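Local coordinates for protein alpha-1,2-mannosidase (Bacteroides thetaiotaomicron, PDB 2WW2) that is an inverting, calcium-dependent glycoside hydrolase of family GH92 that acts as an alpha-mannosidase in a human gut symbiont, at residues F184-G196 with Y218-R232. Sequence-based numbering, arbitrary orientation.
Sequences FMMEFSHPVIEYG and YLKFDVPAGEKLTIR
Two antiparallel strand pairs of the GH92 N-terminal domain meet here, E187 and F188 against R232 and I231, and Y195 and G196 against L219 and Y218. They belong to two layers, and the F188 ring packs between them. L219 CD2 and I231 CG2 make off-centre CH-pi contacts with its ring, and F221 CZ lies 3.3 Å from F188 CD1, the two rings meeting obliquely. A classic beta bulge sets I193 and E194 opposite K220. Y218 lays one ring face over the peptide of Y195 and G196, with G196 N 3.4 Å from Y218 CE2. On the opposite face of the strand pair from F188, beside F247 of helix 240-250, E187 and R232 form a salt bridge. R232 NH1 lies 2.8 Å from E187 OE1, which it meets from above the carboxylate plane. The carboxylate and guanidinium planes stand 79° apart.

S189 OG is turned between its own N and carbonyl carbon (chi1 59°). There it takes the T230 N-H, with S189 OG 2.8 Å from T230 N, and also bonds H190 ND1. H190 NE2 bonds E227 OE1 at 2.8 Å. This bond is straight, 179° at the hydrogen, and V223 CG1 sits over one face of the H190 ring. A leucine in place of H190 would probably leave E227 without this partner and the P224-E227 type II turn less firmly tied. Both imidazole nitrogens are thus engaged, which fixes the ring's rotation, and the E227 carboxylate may favour a protonated imidazole.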
# COMPACT_ATOMS: atom_id res chain seq x y z
N PHE A 184 -12.92 49.69 -10.74
CA PHE A 184 -11.67 49.70 -11.49
C PHE A 184 -11.65 50.78 -12.57
O PHE A 184 -12.69 51.30 -12.98
CB PHE A 184 -11.37 48.31 -12.09
CG PHE A 184 -12.41 47.83 -13.08
CD1 PHE A 184 -12.36 48.23 -14.42
CD2 PHE A 184 -13.42 46.96 -12.69
CE1 PHE A 184 -13.31 47.77 -15.34
CE2 PHE A 184 -14.38 46.50 -13.60
CZ PHE A 184 -14.33 46.90 -14.92
N MET A 185 -10.44 51.15 -13.00
CA MET A 185 -10.30 52.07 -14.12
C MET A 185 -9.03 51.76 -14.87
O MET A 185 -8.06 51.23 -14.29
CB MET A 185 -10.31 53.55 -13.69
CG MET A 185 -9.07 54.04 -12.96
SD MET A 185 -8.92 55.86 -12.92
CE MET A 185 -8.35 56.26 -14.56
N MET A 186 -9.04 52.07 -16.15
CA MET A 186 -7.87 51.84 -16.97
C MET A 186 -7.76 52.88 -18.08
O MET A 186 -8.75 53.50 -18.48
CB MET A 186 -7.89 50.43 -17.54
CG MET A 186 -8.98 50.18 -18.52
SD MET A 186 -9.03 48.44 -19.01
CE MET A 186 -9.90 47.77 -17.59
N GLU A 187 -6.55 53.06 -18.56
CA GLU A 187 -6.30 54.07 -19.56
C GLU A 187 -5.46 53.42 -20.64
O GLU A 187 -4.62 52.59 -20.32
CB GLU A 187 -5.54 55.22 -18.92
CG GLU A 187 -5.20 56.34 -19.90
CD GLU A 187 -4.24 57.34 -19.30
OE1 GLU A 187 -3.17 56.94 -18.80
OE2 GLU A 187 -4.56 58.54 -19.33
N PHE A 188 -5.72 53.77 -21.90
CA PHE A 188 -4.98 53.22 -23.04
C PHE A 188 -4.15 54.34 -23.66
O PHE A 188 -4.59 55.51 -23.73
CB PHE A 188 -5.95 52.61 -24.07
CG PHE A 188 -6.77 51.46 -23.51
CD1 PHE A 188 -6.36 50.15 -23.68
CD2 PHE A 188 -7.91 51.70 -22.77
CE1 PHE A 188 -7.09 49.09 -23.15
CE2 PHE A 188 -8.66 50.64 -22.23
CZ PHE A 188 -8.25 49.34 -22.43
N SER A 189 -2.97 54.00 -24.14
CA SER A 189 -2.05 55.00 -24.65
C SER A 189 -2.44 55.51 -26.04
O SER A 189 -2.04 56.60 -26.44
CB SER A 189 -0.63 54.44 -24.69
OG SER A 189 -0.58 53.28 -25.51
N HIS A 190 -3.21 54.72 -26.78
CA HIS A 190 -3.49 55.04 -28.18
C HIS A 190 -4.98 55.25 -28.40
O HIS A 190 -5.80 54.76 -27.61
CB HIS A 190 -2.96 53.91 -29.07
CG HIS A 190 -1.48 53.96 -29.29
ND1 HIS A 190 -0.57 53.56 -28.34
CD2 HIS A 190 -0.75 54.35 -30.37
CE1 HIS A 190 0.65 53.72 -28.81
NE2 HIS A 190 0.57 54.19 -30.04
N PRO A 191 -5.35 55.98 -29.46
CA PRO A 191 -6.75 56.27 -29.76
C PRO A 191 -7.59 55.01 -29.92
O PRO A 191 -7.16 54.03 -30.56
CB PRO A 191 -6.69 56.97 -31.12
CG PRO A 191 -5.31 57.58 -31.17
CD PRO A 191 -4.43 56.65 -30.40
N VAL A 192 -8.79 55.06 -29.36
CA VAL A 192 -9.76 53.99 -29.46
C VAL A 192 -10.58 54.22 -30.72
O VAL A 192 -11.42 55.11 -30.76
CB VAL A 192 -10.67 53.99 -28.22
CG1 VAL A 192 -11.77 52.93 -28.36
CG2 VAL A 192 -9.85 53.76 -26.95
N ILE A 193 -10.34 53.42 -31.75
CA ILE A 193 -10.97 53.62 -33.06
C ILE A 193 -12.41 53.11 -33.09
O ILE A 193 -13.28 53.78 -33.65
CB ILE A 193 -10.17 52.90 -34.15
CG1 ILE A 193 -8.70 53.31 -34.08
CG2 ILE A 193 -10.75 53.21 -35.54
CD1 ILE A 193 -8.48 54.81 -34.03
N GLU A 194 -12.64 51.92 -32.53
CA GLU A 194 -14.00 51.37 -32.41
C GLU A 194 -14.14 50.73 -31.02
O GLU A 194 -13.15 50.47 -30.35
CB GLU A 194 -14.29 50.35 -33.53
CG GLU A 194 -14.18 50.96 -34.94
CD GLU A 194 -14.27 49.95 -36.07
OE1 GLU A 194 -14.87 48.87 -35.88
OE2 GLU A 194 -13.73 50.23 -37.17
N TYR A 195 -15.38 50.51 -30.58
CA TYR A 195 -15.60 50.04 -29.22
C TYR A 195 -17.03 49.51 -29.14
O TYR A 195 -17.86 49.75 -30.03
CB TYR A 195 -15.42 51.20 -28.24
CG TYR A 195 -16.01 52.48 -28.81
CD1 TYR A 195 -17.35 52.79 -28.63
CD2 TYR A 195 -15.23 53.34 -29.58
CE1 TYR A 195 -17.90 53.94 -29.19
CE2 TYR A 195 -15.76 54.49 -30.15
CZ TYR A 195 -17.10 54.79 -29.95
OH TYR A 195 -17.64 55.92 -30.51
N GLY A 196 -17.31 48.75 -28.09
CA GLY A 196 -18.65 48.23 -27.90
C GLY A 196 -18.76 47.47 -26.59
O GLY A 196 -17.76 47.25 -25.89
N TYR A 218 -15.20 45.90 -25.54
CA TYR A 218 -14.02 45.82 -26.40
C TYR A 218 -13.63 47.20 -26.88
O TYR A 218 -14.45 48.10 -27.00
CB TYR A 218 -14.25 44.88 -27.59
CG TYR A 218 -14.98 45.50 -28.76
CD1 TYR A 218 -14.28 46.25 -29.72
CD2 TYR A 218 -16.35 45.35 -28.92
CE1 TYR A 218 -14.94 46.82 -30.80
CE2 TYR A 218 -17.01 45.92 -29.99
CZ TYR A 218 -16.29 46.65 -30.93
OH TYR A 218 -16.93 47.22 -32.00
N LEU A 219 -12.33 47.34 -27.15
CA LEU A 219 -11.75 48.52 -27.72
C LEU A 219 -10.90 48.04 -28.87
O LEU A 219 -10.22 47.02 -28.75
CB LEU A 219 -10.84 49.19 -26.69
CG LEU A 219 -11.61 49.67 -25.45
CD1 LEU A 219 -11.49 48.63 -24.34
CD2 LEU A 219 -11.08 51.00 -25.02
N LYS A 220 -10.98 48.75 -30.00
CA LYS A 220 -10.18 48.42 -31.18
C LYS A 220 -9.17 49.54 -31.43
O LYS A 220 -9.51 50.72 -31.31
CB LYS A 220 -11.11 48.26 -32.39
CG LYS A 220 -10.43 47.76 -33.65
CD LYS A 220 -11.50 47.61 -34.76
CE LYS A 220 -11.06 46.68 -35.87
NZ LYS A 220 -9.94 47.26 -36.66
N PHE A 221 -7.93 49.17 -31.78
CA PHE A 221 -6.87 50.16 -31.95
C PHE A 221 -6.27 50.18 -33.35
O PHE A 221 -6.60 49.35 -34.19
CB PHE A 221 -5.76 49.95 -30.90
CG PHE A 221 -6.26 50.02 -29.49
CD1 PHE A 221 -6.35 51.25 -28.84
CD2 PHE A 221 -6.70 48.88 -28.84
CE1 PHE A 221 -6.85 51.32 -27.54
CE2 PHE A 221 -7.20 48.94 -27.55
CZ PHE A 221 -7.27 50.15 -26.89
N ASP A 222 -5.40 51.15 -33.58
CA ASP A 222 -4.66 51.22 -34.83
C ASP A 222 -3.24 51.66 -34.50
O ASP A 222 -2.75 52.65 -35.04
CB ASP A 222 -5.31 52.21 -35.79
CG ASP A 222 -4.75 52.10 -37.19
OD1 ASP A 222 -4.12 51.06 -37.50
OD2 ASP A 222 -4.94 53.04 -37.98
N VAL A 223 -2.61 50.92 -33.60
CA VAL A 223 -1.24 51.21 -33.20
C VAL A 223 -0.32 51.07 -34.41
O VAL A 223 -0.35 50.05 -35.10
CB VAL A 223 -0.76 50.23 -32.10
CG1 VAL A 223 0.68 50.59 -31.67
CG2 VAL A 223 -1.72 50.26 -30.89
N PRO A 224 0.51 52.09 -34.68
CA PRO A 224 1.38 51.95 -35.86
C PRO A 224 2.47 50.90 -35.68
O PRO A 224 2.91 50.63 -34.55
CB PRO A 224 2.01 53.36 -36.03
CG PRO A 224 1.28 54.28 -35.05
CD PRO A 224 0.66 53.39 -33.99
N ALA A 225 2.91 50.29 -36.77
CA ALA A 225 4.01 49.33 -36.68
C ALA A 225 5.19 49.91 -35.90
O ALA A 225 5.51 51.10 -36.05
CB ALA A 225 4.46 48.91 -38.08
N GLY A 226 5.83 49.10 -35.08
CA GLY A 226 6.95 49.57 -34.28
C GLY A 226 6.55 50.14 -32.93
O GLY A 226 7.39 50.30 -32.05
N GLU A 227 5.27 50.46 -32.76
CA GLU A 227 4.81 51.03 -31.49
C GLU A 227 4.09 49.97 -30.64
O GLU A 227 3.69 48.94 -31.15
CB GLU A 227 3.89 52.25 -31.71
CG GLU A 227 4.60 53.43 -32.38
CD GLU A 227 3.76 54.71 -32.38
OE1 GLU A 227 2.70 54.76 -31.71
OE2 GLU A 227 4.15 55.67 -33.05
N LYS A 228 3.96 50.23 -29.35
CA LYS A 228 3.29 49.29 -28.45
C LYS A 228 2.17 50.03 -27.73
O LYS A 228 2.28 51.23 -27.48
CB LYS A 228 4.28 48.71 -27.43
CG LYS A 228 5.42 47.89 -28.08
CD LYS A 228 6.36 47.32 -27.02
CE LYS A 228 7.15 48.43 -26.32
NZ LYS A 228 8.20 47.88 -25.39
N LEU A 229 1.10 49.30 -27.42
CA LEU A 229 0.01 49.85 -26.63
C LEU A 229 0.39 49.72 -25.16
O LEU A 229 0.85 48.65 -24.73
CB LEU A 229 -1.27 49.04 -26.88
CG LEU A 229 -2.53 49.48 -26.11
CD1 LEU A 229 -3.07 50.80 -26.68
CD2 LEU A 229 -3.58 48.38 -26.19
N THR A 230 0.20 50.78 -24.39
CA THR A 230 0.30 50.68 -22.94
C THR A 230 -1.10 50.72 -22.34
O THR A 230 -1.95 51.49 -22.79
CB THR A 230 1.14 51.84 -22.36
OG1 THR A 230 2.48 51.73 -22.83
CG2 THR A 230 1.15 51.77 -20.84
N ILE A 231 -1.35 49.87 -21.35
CA ILE A 231 -2.62 49.89 -20.62
C ILE A 231 -2.26 50.10 -19.17
O ILE A 231 -1.45 49.35 -18.62
CB ILE A 231 -3.38 48.55 -20.71
CG1 ILE A 231 -3.46 48.07 -22.16
CG2 ILE A 231 -4.81 48.70 -20.11
CD1 ILE A 231 -4.16 46.70 -22.32
N ARG A 232 -2.86 51.10 -18.54
CA ARG A 232 -2.60 51.40 -17.13
C ARG A 232 -3.88 51.16 -16.40
O ARG A 232 -4.93 51.59 -16.88
CB ARG A 232 -2.19 52.86 -16.93
CG ARG A 232 -0.95 53.25 -17.71
CD ARG A 232 -0.62 54.77 -17.60
NE ARG A 232 0.47 55.04 -18.52
CZ ARG A 232 0.31 55.60 -19.71
NH1 ARG A 232 -0.89 56.02 -20.09
NH2 ARG A 232 1.36 55.76 -20.51
O HOH W 1 -5.00 53.44 -31.95
O HOH W 2 -15.28 46.76 -34.28
O HOH W 3 -11.12 49.82 -37.70
O HOH W 4 -17.98 49.59 -33.01